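Local coordinates for protein S12 family peptidase (Streptomyces sp. 82F2, PDB 3WWX) that acts as a D-stereospecific amidohydrolase, probably cleaving amide bonds of D-amino acid substrates with a serine beta-lactamase-type fold, at residues T59-L64 against G257-K262; T161-A166 against V281-G286; R252-G257 against L285-D290; H320-N325 against Q335-A340. All coordinates share one frame; numbering follows the deposited sequence.

Overall arrangement
All four contacts are buried and lie in one chain of the beta-lactamase family. Interactions 1, 2 and 3 form a connected group, with centres 9 to 14 Å apart. Interactions 1 and 3 share G257, and interactions 2 and 3 share L285 and G286. Along the chain, interaction 1 crosses both of the others. It joins helix 55-68 to loop 257-262. Interactions 2 and 3 join helices 160-174 and 244-255 to the turn region between strands 282-283 and 288-291. Interaction 4 comes last. It is separate from interactions 1 and 2 but meets interaction 3 through R252 and S321. Interactions 2, 3 and 4 all reach the large antiparallel sheet, so the set joins the helical region to the sheet and its C-terminal helix.

Interaction 1 of 4, residues T59-L64 against G257-K262; sequences TATVLL and GRLLPK
T61 OG1 hydrogen-bonds to T57 O, one turn back on helix 55-68. This bond settles the polar branch of T61 within its own helix. The methyl branch is left to meet the loop. With chi1 at -63°, OG1 lies beside the backbone N and CG2 is anti to it. T61 CG2 then comes to 4.2 Å from L259 CB, and the two side chains cross at about a right angle.

L260 makes the main contact. L260 CD2 lies 3.6 Å from L64 CB and 3.8 Å from T61 O. One methyl thus touches two successive turns of the helix. The other methyl, CD1, approaches the end of L64, with L260 CD1 to L64 CD1 at 4.1 Å. The L64 and L260 side chains meet at a slant. L64 is held in its helix by the bond from L64 N to A60 O, 2.9 Å.

The loop is fixed at both ends of its path. G257 closes helix 244-255, and P261 is the N-cap residue of helix 262-268. A polar tie lies next to the leucines: L259 O accepts a hydrogen bond from Q65 NE2. M268 touches T61, L64 and L260, and L254 touches T61 and L260. The chemistry implies an apolar contact between the loop and helix 55-68, in which methyl groups do the touching and the polar atoms of T61 and L259 are satisfied from beside it.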
loop_
_atom_site.group_PDB
_atom_site.type_symbol
_atom_site.label_atom_id
_atom_site.label_comp_id
_atom_site.label_asym_id
_atom_site.label_seq_id
_atom_site.Cartn_x
_atom_site.Cartn_y
_atom_site.Cartn_z
ATOM N N THR A 59 -4.691 -6.930 0.210
ATOM C CA THR A 59 -5.317 -7.505 -0.966
ATOM C C THR A 59 -4.607 -8.769 -1.446
ATOM O O THR A 59 -5.259 -9.802 -1.718
ATOM C CB THR A 59 -5.357 -6.433 -2.070
ATOM O OG1 THR A 59 -6.103 -5.320 -1.571
ATOM C CG2 THR A 59 -5.977 -6.952 -3.354
ATOM N N ALA A 60 -3.274 -8.714 -1.530
ATOM C CA ALA A 60 -2.491 -9.887 -1.945
ATOM C C ALA A 60 -2.630 -11.037 -0.963
ATOM O O ALA A 60 -2.717 -12.194 -1.374
ATOM C CB ALA A 60 -1.035 -9.527 -2.125
ATOM N N THR A 61 -2.647 -10.734 0.323
ATOM C CA THR A 61 -2.775 -11.779 1.345
ATOM C C THR A 61 -4.081 -12.546 1.164
ATOM O O THR A 61 -4.101 -13.765 1.233
ATOM C CB THR A 61 -2.693 -11.183 2.759
ATOM O OG1 THR A 61 -1.399 -10.600 2.953
ATOM C CG2 THR A 61 -2.883 -12.266 3.836
ATOM N N VAL A 62 -5.162 -11.840 0.903
ATOM C CA VAL A 62 -6.450 -12.510 0.698
ATOM C C VAL A 62 -6.373 -13.449 -0.494
ATOM O O VAL A 62 -6.822 -14.594 -0.420
ATOM C CB VAL A 62 -7.579 -11.495 0.508
ATOM C CG1 VAL A 62 -8.858 -12.182 0.036
ATOM C CG2 VAL A 62 -7.813 -10.739 1.791
ATOM N N LEU A 63 -5.805 -12.997 -1.611
ATOM C CA LEU A 63 -5.740 -13.853 -2.790
ATOM C C LEU A 63 -4.860 -15.058 -2.548
ATOM O O LEU A 63 -5.146 -16.142 -3.056
ATOM C CB LEU A 63 -5.257 -13.083 -4.010
ATOM C CG LEU A 63 -6.399 -12.305 -4.635
ATOM C CD1 LEU A 63 -5.846 -11.213 -5.513
ATOM C CD2 LEU A 63 -7.307 -13.233 -5.448
ATOM N N LEU A 64 -3.787 -14.890 -1.784
ATOM C CA LEU A 64 -2.951 -16.041 -1.448
ATOM C C LEU A 64 -3.667 -17.033 -0.532
ATOM O O LEU A 64 -3.484 -18.246 -0.686
ATOM C CB LEU A 64 -1.614 -15.556 -0.869
ATOM C CG LEU A 64 -0.669 -15.010 -1.946
ATOM C CD1 LEU A 64 0.346 -14.042 -1.350
ATOM C CD2 LEU A 64 0.052 -16.159 -2.651
ATOM N N GLY A 257 4.342 -16.070 8.983
ATOM C CA GLY A 257 3.565 -17.157 8.419
ATOM C C GLY A 257 2.248 -17.431 9.112
ATOM O O GLY A 257 1.639 -18.497 8.903
ATOM N N ARG A 258 1.766 -16.497 9.914
ATOM C CA ARG A 258 0.533 -16.748 10.657
ATOM C C ARG A 258 -0.731 -16.579 9.822
ATOM O O ARG A 258 -1.810 -16.962 10.271
ATOM C CB ARG A 258 0.452 -15.879 11.904
ATOM C CG ARG A 258 1.703 -15.963 12.733
ATOM C CD ARG A 258 1.455 -15.727 14.195
ATOM N NE ARG A 258 2.726 -15.576 14.901
ATOM C CZ ARG A 258 2.941 -15.858 16.179
ATOM N NH1 ARG A 258 1.982 -16.358 16.941
ATOM N NH2 ARG A 258 4.137 -15.622 16.681
ATOM N N LEU A 259 -0.612 -15.996 8.626
ATOM C CA LEU A 259 -1.761 -15.760 7.758
ATOM C C LEU A 259 -1.741 -16.615 6.503
ATOM O O LEU A 259 -2.708 -16.634 5.751
ATOM C CB LEU A 259 -1.779 -14.283 7.332
ATOM C CG LEU A 259 -2.040 -13.284 8.450
ATOM C CD1 LEU A 259 -1.802 -11.841 7.991
ATOM C CD2 LEU A 259 -3.469 -13.429 8.922
ATOM N N LEU A 260 -0.629 -17.294 6.255
ATOM C CA LEU A 260 -0.424 -18.029 5.004
ATOM C C LEU A 260 0.381 -19.286 5.258
ATOM O O LEU A 260 1.322 -19.268 6.051
ATOM C CB LEU A 260 0.357 -17.194 3.999
ATOM C CG LEU A 260 -0.290 -15.911 3.468
ATOM C CD1 LEU A 260 0.684 -15.168 2.592
ATOM C CD2 LEU A 260 -1.562 -16.231 2.689
ATOM N N PRO A 261 0.044 -20.382 4.562
ATOM C CA PRO A 261 0.941 -21.537 4.638
ATOM C C PRO A 261 2.280 -21.261 3.946
ATOM O O PRO A 261 2.441 -20.268 3.209
ATOM C CB PRO A 261 0.152 -22.650 3.934
ATOM C CG PRO A 261 -0.760 -21.937 3.010
ATOM C CD PRO A 261 -1.079 -20.601 3.641
ATOM N N LYS A 262 3.241 -22.150 4.174
ATOM C CA LYS A 262 4.601 -21.978 3.670
ATOM C C LYS A 262 4.651 -21.704 2.180
ATOM O O LYS A 262 5.394 -20.829 1.738
ATOM C CB LYS A 262 5.429 -23.246 3.958
ATOM C CG LYS A 262 6.769 -23.343 3.187
ATOM C CD LYS A 262 7.125 -24.779 2.788
ATOM C CE LYS A 262 7.469 -25.628 4.000
ATOM N NZ LYS A 262 8.039 -26.972 3.621
#

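Interaction 2 of 4, residues T161-A166 against V281-G286; sequences TNFVLA and VGYGLG
The van der Waals part of this contact is the ring of F163 against the backbone of G286. F163 CZ lies 3.7 Å from G286 CA and 4.0 Å from G286 N. F163 CE2 is 4.2 Å from G286 CA. The approach to the ring is oblique. G286 has no side chain and a positive phi of 62°, so the phenyl ring can come right up to the main chain. Y283 adds a looser touch, with Y283 OH 4.4 Å from F163 CZ.

The polar part lies at the end of the Y283 phenol and at the G286 carbonyl. Y283 OH is hydrogen-bonded to H301 NE2 of strand 297-305, and G286 O accepts a bond from T57 OG1.

Ring contacts are completed by H104. Its imidazole meets Y283 edge-to-face and meets F163 with the planes at about 40°, while K56 touches both F163 and Y283.

The surroundings resemble the active-site region of serine beta-lactamases and related peptidases. K56 belongs to an S-x-x-K sequence, helix 160-174 begins at the N of a Y-S-N sequence, and H301 opens an H-G-G sequence. The contact probably lies beside this site, where the helical region meets the edge of the antiparallel sheet.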
loop_
_atom_site.group_PDB
_atom_site.type_symbol
_atom_site.label_atom_id
_atom_site.label_comp_id
_atom_site.label_asym_id
_atom_site.label_seq_id
_atom_site.Cartn_x
_atom_site.Cartn_y
_atom_site.Cartn_z
ATOM N N THR A 161 -3.960 -0.036 -11.242
ATOM C CA THR A 161 -5.014 -0.825 -11.879
ATOM C C THR A 161 -4.851 -2.293 -11.537
ATOM O O THR A 161 -5.837 -3.023 -11.404
ATOM C CB THR A 161 -4.976 -0.676 -13.402
ATOM O OG1 THR A 161 -4.789 0.706 -13.718
ATOM C CG2 THR A 161 -6.291 -1.159 -14.014
ATOM N N ASN A 162 -3.619 -2.733 -11.357
ATOM C CA ASN A 162 -3.381 -4.135 -11.041
ATOM C C ASN A 162 -4.108 -4.563 -9.795
ATOM O O ASN A 162 -4.645 -5.672 -9.763
ATOM C CB ASN A 162 -1.901 -4.406 -10.868
ATOM C CG ASN A 162 -1.177 -4.481 -12.189
ATOM O OD1 ASN A 162 -1.750 -4.930 -13.184
ATOM N ND2 ASN A 162 0.073 -4.065 -12.211
ATOM N N PHE A 163 -4.147 -3.703 -8.777
ATOM C CA PHE A 163 -4.775 -4.085 -7.513
ATOM C C PHE A 163 -6.257 -3.786 -7.455
ATOM O O PHE A 163 -6.972 -4.462 -6.728
ATOM C CB PHE A 163 -3.990 -3.554 -6.322
ATOM C CG PHE A 163 -2.814 -4.440 -5.989
ATOM C CD1 PHE A 163 -1.693 -4.462 -6.814
ATOM C CD2 PHE A 163 -2.839 -5.274 -4.892
ATOM C CE1 PHE A 163 -0.637 -5.307 -6.565
ATOM C CE2 PHE A 163 -1.765 -6.119 -4.632
ATOM C CZ PHE A 163 -0.663 -6.132 -5.466
ATOM N N VAL A 164 -6.750 -2.841 -8.249
ATOM C CA VAL A 164 -8.191 -2.750 -8.450
ATOM C C VAL A 164 -8.724 -4.035 -9.114
ATOM O O VAL A 164 -9.735 -4.593 -8.670
ATOM C CB VAL A 164 -8.559 -1.484 -9.237
ATOM C CG1 VAL A 164 -10.049 -1.436 -9.525
ATOM C CG2 VAL A 164 -8.131 -0.257 -8.444
ATOM N N LEU A 165 -8.055 -4.508 -10.155
ATOM C CA LEU A 165 -8.393 -5.796 -10.770
ATOM C C LEU A 165 -8.298 -6.930 -9.746
ATOM O O LEU A 165 -9.185 -7.781 -9.677
ATOM C CB LEU A 165 -7.470 -6.056 -11.956
ATOM C CG LEU A 165 -7.761 -5.148 -13.152
ATOM C CD1 LEU A 165 -6.632 -5.161 -14.121
ATOM C CD2 LEU A 165 -9.084 -5.551 -13.823
ATOM N N ALA A 166 -7.244 -6.948 -8.931
ATOM C CA ALA A 166 -7.096 -8.012 -7.942
ATOM C C ALA A 166 -8.294 -8.029 -6.983
ATOM O O ALA A 166 -8.796 -9.099 -6.611
ATOM C CB ALA A 166 -5.802 -7.841 -7.193
ATOM N N VAL A 281 16.567 -4.398 -4.252
ATOM C CA VAL A 281 15.163 -4.038 -4.073
ATOM C C VAL A 281 14.354 -4.969 -4.953
ATOM O O VAL A 281 14.641 -5.113 -6.150
ATOM C CB VAL A 281 14.880 -2.572 -4.445
ATOM C CG1 VAL A 281 13.385 -2.239 -4.288
ATOM C CG2 VAL A 281 15.701 -1.657 -3.584
ATOM N N GLY A 282 13.375 -5.649 -4.360
ATOM C CA GLY A 282 12.556 -6.578 -5.106
ATOM C C GLY A 282 11.093 -6.362 -4.782
ATOM O O GLY A 282 10.760 -5.882 -3.684
ATOM N N TYR A 283 10.227 -6.678 -5.739
ATOM C CA TYR A 283 8.782 -6.607 -5.501
ATOM C C TYR A 283 8.182 -7.983 -5.707
ATOM O O TYR A 283 8.347 -8.582 -6.788
ATOM C CB TYR A 283 8.130 -5.572 -6.421
ATOM C CG TYR A 283 6.760 -5.131 -5.936
ATOM C CD1 TYR A 283 5.651 -5.917 -6.141
ATOM C CD2 TYR A 283 6.595 -3.926 -5.255
ATOM C CE1 TYR A 283 4.400 -5.541 -5.666
ATOM C CE2 TYR A 283 5.344 -3.530 -4.783
ATOM C CZ TYR A 283 4.254 -4.336 -5.001
ATOM O OH TYR A 283 3.023 -3.916 -4.550
ATOM N N GLY A 284 7.508 -8.492 -4.681
ATOM C CA GLY A 284 6.863 -9.789 -4.724
ATOM C C GLY A 284 5.372 -9.633 -4.947
ATOM O O GLY A 284 4.975 -8.870 -5.825
ATOM N N LEU A 285 4.548 -10.328 -4.168
ATOM C CA LEU A 285 3.104 -10.235 -4.364
ATOM C C LEU A 285 2.546 -9.223 -3.379
ATOM O O LEU A 285 2.246 -9.544 -2.241
ATOM C CB LEU A 285 2.422 -11.601 -4.231
ATOM C CG LEU A 285 3.007 -12.677 -5.165
ATOM C CD1 LEU A 285 2.288 -14.007 -4.954
ATOM C CD2 LEU A 285 2.995 -12.283 -6.642
ATOM N N GLY A 286 2.433 -7.975 -3.819
ATOM C CA GLY A 286 1.960 -6.903 -2.933
ATOM C C GLY A 286 2.870 -6.674 -1.724
ATOM O O GLY A 286 2.397 -6.300 -0.634
#

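Interaction 3 of 4, residues R252-G257 against L285-D290; sequences RALLQG and LGLMKD
L254 and L255, at the C-terminal end of helix 244-255, pack against L287, which leads into strand 288-291 of the main antiparallel sheet. This is a contact of a helix with the entry to a sheet strand, made by three buried leucines. L254 CD2 lies 4.4 Å from L287 CD1. L255 CD2 lies 4.5 Å from L287 CD2. CD1 of L287 lies near both leucines, and CD2 lies nearest L255, so L287 is set against the pair. The touch is light, and 91 Å² is buried in all.

The side chains have to reach far, since the CA atoms of L255 and L287 are 10.2 Å apart. L254 does so with CG anti to the backbone N (chi1 -178°). L287 takes the same extended form from its side, with chi1 -174°. L255 starts out across the contact, but its end turns nearer to L287.

The helix stops here in a Schellman motif. G257, the first residue to leave helical angles, has a positive phi, and G257 N donates to L254 O, 3.0 Å. The second bond back probably runs from R258 N to A253 O.

Two larger side chains complete the cluster. M268 of helix 262-268 touches L254 and L287, and W299 of strand 297-305 touches L255 and L287. On the side of helix 55-68, L254 also rests on T57 and T61. Helix 244-255 thus lies over the strands, next to helices 55-68 and 262-268.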
loop_
_atom_site.group_PDB
_atom_site.type_symbol
_atom_site.label_atom_id
_atom_site.label_comp_id
_atom_site.label_asym_id
_atom_site.label_seq_id
_atom_site.Cartn_x
_atom_site.Cartn_y
_atom_site.Cartn_z
ATOM N N ARG A 252 4.179 -8.252 10.998
ATOM C CA ARG A 252 4.835 -9.290 11.804
ATOM C C ARG A 252 4.126 -10.627 11.603
ATOM O O ARG A 252 4.772 -11.632 11.301
ATOM C CB ARG A 252 4.828 -8.921 13.288
ATOM C CG ARG A 252 5.677 -7.695 13.645
ATOM C CD ARG A 252 5.504 -7.289 15.114
ATOM N NE ARG A 252 6.240 -8.190 15.993
ATOM C CZ ARG A 252 7.508 -8.029 16.345
ATOM N NH1 ARG A 252 8.192 -6.960 15.964
ATOM N NH2 ARG A 252 8.083 -8.951 17.106
ATOM N N ALA A 253 2.806 -10.652 11.754
ATOM C CA ALA A 253 2.056 -11.897 11.560
ATOM C C ALA A 253 2.247 -12.449 10.165
ATOM O O ALA A 253 2.377 -13.657 9.966
ATOM C CB ALA A 253 0.584 -11.692 11.843
ATOM N N LEU A 254 2.239 -11.567 9.177
ATOM C CA LEU A 254 2.414 -11.994 7.807
ATOM C C LEU A 254 3.759 -12.673 7.565
ATOM O O LEU A 254 3.817 -13.799 7.061
ATOM C CB LEU A 254 2.299 -10.793 6.874
ATOM C CG LEU A 254 2.405 -11.107 5.375
ATOM C CD1 LEU A 254 1.246 -11.950 4.901
ATOM C CD2 LEU A 254 2.422 -9.786 4.589
ATOM N N LEU A 255 4.848 -12.008 7.911
ATOM C CA LEU A 255 6.175 -12.568 7.645
ATOM C C LEU A 255 6.491 -13.770 8.531
ATOM O O LEU A 255 7.316 -14.615 8.170
ATOM C CB LEU A 255 7.274 -11.493 7.747
ATOM C CG LEU A 255 7.525 -10.681 6.461
ATOM C CD1 LEU A 255 8.036 -11.549 5.328
ATOM C CD2 LEU A 255 6.290 -9.913 6.036
ATOM N N GLN A 256 5.811 -13.860 9.663
ATOM C CA GLN A 256 5.919 -15.031 10.537
ATOM C C GLN A 256 5.146 -16.240 10.023
ATOM O O GLN A 256 5.274 -17.331 10.593
ATOM C CB GLN A 256 5.424 -14.690 11.940
ATOM C CG GLN A 256 6.350 -13.781 12.730
ATOM C CD GLN A 256 5.705 -13.180 13.956
ATOM O OE1 GLN A 256 4.656 -13.624 14.400
ATOM N NE2 GLN A 256 6.335 -12.160 14.514
ATOM N N GLY A 257 4.342 -16.070 8.983
ATOM C CA GLY A 257 3.565 -17.157 8.419
ATOM C C GLY A 257 2.248 -17.431 9.112
ATOM O O GLY A 257 1.639 -18.497 8.903
ATOM N N LEU A 285 4.548 -10.328 -4.168
ATOM C CA LEU A 285 3.104 -10.235 -4.364
ATOM C C LEU A 285 2.546 -9.223 -3.379
ATOM O O LEU A 285 2.246 -9.544 -2.241
ATOM C CB LEU A 285 2.422 -11.601 -4.231
ATOM C CG LEU A 285 3.007 -12.677 -5.165
ATOM C CD1 LEU A 285 2.288 -14.007 -4.954
ATOM C CD2 LEU A 285 2.995 -12.283 -6.642
ATOM N N GLY A 286 2.433 -7.975 -3.819
ATOM C CA GLY A 286 1.960 -6.903 -2.933
ATOM C C GLY A 286 2.870 -6.674 -1.724
ATOM O O GLY A 286 2.397 -6.300 -0.634
ATOM N N LEU A 287 4.165 -6.926 -1.904
ATOM C CA LEU A 287 5.139 -6.880 -0.813
ATOM C C LEU A 287 6.497 -6.603 -1.398
ATOM O O LEU A 287 6.818 -7.156 -2.441
ATOM C CB LEU A 287 5.137 -8.225 -0.084
ATOM C CG LEU A 287 5.991 -8.309 1.179
ATOM C CD1 LEU A 287 5.402 -7.485 2.335
ATOM C CD2 LEU A 287 6.137 -9.755 1.590
ATOM N N MET A 288 7.290 -5.755 -0.757
ATOM C CA MET A 288 8.604 -5.368 -1.267
ATOM C C MET A 288 9.692 -5.795 -0.310
ATOM O O MET A 288 9.447 -5.861 0.881
ATOM C CB MET A 288 8.674 -3.850 -1.376
ATOM C CG MET A 288 8.069 -3.318 -2.616
ATOM S SD MET A 288 8.470 -1.580 -2.847
ATOM C CE MET A 288 7.767 -0.883 -1.354
ATOM N N LYS A 289 10.880 -6.077 -0.847
ATOM C CA LYS A 289 12.066 -6.308 -0.024
ATOM C C LYS A 289 13.126 -5.269 -0.355
ATOM O O LYS A 289 13.176 -4.742 -1.466
ATOM C CB LYS A 289 12.632 -7.714 -0.232
ATOM C CG LYS A 289 13.450 -7.892 -1.479
ATOM C CD LYS A 289 14.125 -9.262 -1.551
ATOM C CE LYS A 289 14.916 -9.366 -2.831
ATOM N NZ LYS A 289 15.590 -10.683 -2.990
ATOM N N ASP A 290 13.975 -4.963 0.619
ATOM C CA ASP A 290 15.083 -4.041 0.404
ATOM C C ASP A 290 16.173 -4.484 1.345
ATOM O O ASP A 290 15.891 -4.958 2.430
ATOM C CB ASP A 290 14.640 -2.607 0.706
ATOM C CG ASP A 290 15.651 -1.554 0.250
ATOM O OD1 ASP A 290 16.641 -1.896 -0.428
ATOM O OD2 ASP A 290 15.406 -0.373 0.573
#

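Interaction 4 of 4, residues H320-N325 against Q335-A340; sequences HSLAGN and QKVIEA
L322 reaches out from its strand with CG anti to the backbone N (chi1 169°), which carries CD2 to the helix. I338 sets CG1 beside its own backbone N (chi1 -66°), where that methyl meets it. L322 CD2 is 3.8 Å from I338 CA. The gap from L322 CD2 to I338 CG1 is 4.0 Å. V337 is met by the same methyl, with L322 CD2 4.0 Å from V337 O and 4.3 Å from V337 CG1. One methyl of L322 thus touches the helix backbone as well as the two side chains. The CA atoms of L322 and I338 are 7.6 Å apart, so strand and helix come close here.

The contact between the segments is apolar and buried. V337 points its side chain at the strand. The I338 side chain leaves its CA across the contact. Polar groups are settled at the margins. H320 NE2 bonds to E341 OE1, further along the helix, and the H320 ring meets F342. E339 faces the other way and bonds to S293 OG.

Neighbours extend the packing. L311 of strand 308-315 touches L322 and V337, and A29 of strand 24-31 touches L322. V337 also packs on T10 and A13 of helix 8-19. The N- and C-terminal helices therefore cover this face of the sheet together. On the opposite face, S321 bonds to Q248 and R252 of helix 244-255.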
loop_
_atom_site.group_PDB
_atom_site.type_symbol
_atom_site.label_atom_id
_atom_site.label_comp_id
_atom_site.label_asym_id
_atom_site.label_seq_id
_atom_site.Cartn_x
_atom_site.Cartn_y
_atom_site.Cartn_z
ATOM N N HIS A 320 11.415 -7.840 14.070
ATOM C CA HIS A 320 11.710 -6.426 14.246
ATOM C C HIS A 320 10.831 -5.666 13.256
ATOM O O HIS A 320 10.968 -5.848 12.053
ATOM C CB HIS A 320 13.188 -6.145 13.974
ATOM C CG HIS A 320 13.585 -4.714 14.161
ATOM N ND1 HIS A 320 14.856 -4.252 13.882
ATOM C CD2 HIS A 320 12.883 -3.644 14.606
ATOM C CE1 HIS A 320 14.912 -2.959 14.131
ATOM N NE2 HIS A 320 13.733 -2.563 14.573
ATOM N N SER A 321 9.934 -4.844 13.787
ATOM C CA SER A 321 8.975 -4.098 12.966
ATOM C C SER A 321 9.031 -2.587 13.191
ATOM O O SER A 321 9.493 -2.099 14.230
ATOM C CB SER A 321 7.564 -4.599 13.256
ATOM O OG SER A 321 7.258 -4.491 14.625
ATOM N N LEU A 322 8.489 -1.875 12.200
ATOM C CA LEU A 322 8.406 -0.423 12.199
ATOM C C LEU A 322 7.208 -0.019 11.354
ATOM O O LEU A 322 6.974 -0.604 10.303
ATOM C CB LEU A 322 9.671 0.151 11.580
ATOM C CG LEU A 322 9.700 1.657 11.237
ATOM C CD1 LEU A 322 9.709 2.527 12.476
ATOM C CD2 LEU A 322 10.910 1.985 10.329
ATOM N N ALA A 323 6.475 0.997 11.782
ATOM C CA ALA A 323 5.448 1.599 10.914
ATOM C C ALA A 323 5.321 3.049 11.286
ATOM O O ALA A 323 5.584 3.431 12.419
ATOM C CB ALA A 323 4.107 0.886 11.059
ATOM N N GLY A 324 4.924 3.878 10.335
ATOM C CA GLY A 324 4.769 5.292 10.638
ATOM C C GLY A 324 4.170 6.085 9.508
ATOM O O GLY A 324 3.853 5.552 8.448
ATOM N N ASN A 325 4.075 7.393 9.730
ATOM C CA ASN A 325 3.351 8.272 8.819
ATOM C C ASN A 325 3.839 9.706 8.897
ATOM O O ASN A 325 4.106 10.222 10.000
ATOM C CB ASN A 325 1.847 8.223 9.134
ATOM C CG ASN A 325 1.015 9.044 8.152
ATOM O OD1 ASN A 325 0.574 10.158 8.451
ATOM N ND2 ASN A 325 0.802 8.502 6.961
ATOM N N GLN A 335 12.729 6.843 3.931
ATOM C CA GLN A 335 13.862 5.925 3.969
ATOM C C GLN A 335 14.795 6.247 5.128
ATOM O O GLN A 335 15.365 5.336 5.743
ATOM C CB GLN A 335 14.632 5.926 2.644
ATOM C CG GLN A 335 15.532 4.715 2.463
ATOM C CD GLN A 335 14.761 3.414 2.346
ATOM O OE1 GLN A 335 13.548 3.395 2.118
ATOM N NE2 GLN A 335 15.470 2.310 2.520
ATOM N N LYS A 336 14.963 7.526 5.463
ATOM C CA LYS A 336 15.781 7.888 6.611
ATOM C C LYS A 336 15.242 7.272 7.908
ATOM O O LYS A 336 16.004 6.899 8.787
ATOM C CB LYS A 336 15.875 9.406 6.763
ATOM C CG LYS A 336 16.770 10.094 5.760
ATOM C CD LYS A 336 16.998 11.558 6.176
ATOM C CE LYS A 336 17.856 12.303 5.174
ATOM N NZ LYS A 336 17.280 12.245 3.806
ATOM N N VAL A 337 13.920 7.174 8.046
ATOM C CA VAL A 337 13.332 6.597 9.244
ATOM C C VAL A 337 13.624 5.093 9.294
ATOM O O VAL A 337 13.953 4.550 10.349
ATOM C CB VAL A 337 11.804 6.856 9.298
ATOM C CG1 VAL A 337 11.204 6.236 10.546
ATOM C CG2 VAL A 337 11.523 8.383 9.278
ATOM N N ILE A 338 13.507 4.443 8.146
ATOM C CA ILE A 338 13.772 3.006 8.024
ATOM C C ILE A 338 15.236 2.704 8.336
ATOM O O ILE A 338 15.542 1.791 9.122
ATOM C CB ILE A 338 13.372 2.492 6.635
ATOM C CG1 ILE A 338 11.844 2.598 6.441
ATOM C CG2 ILE A 338 13.810 1.046 6.446
ATOM C CD1 ILE A 338 11.389 2.467 4.988
ATOM N N GLU A 339 16.144 3.480 7.754
ATOM C CA GLU A 339 17.565 3.295 8.016
ATOM C C GLU A 339 17.899 3.558 9.477
ATOM O O GLU A 339 18.704 2.840 10.073
ATOM C CB GLU A 339 18.399 4.192 7.102
ATOM C CG GLU A 339 18.608 3.640 5.730
ATOM C CD GLU A 339 19.756 2.650 5.639
ATOM O OE1 GLU A 339 20.604 2.631 6.558
ATOM O OE2 GLU A 339 19.807 1.934 4.636
ATOM N N ALA A 340 17.292 4.575 10.080
ATOM C CA ALA A 340 17.563 4.880 11.480
ATOM C C ALA A 340 17.154 3.705 12.367
ATOM O O ALA A 340 17.900 3.257 13.248
ATOM C CB ALA A 340 16.836 6.129 11.890
#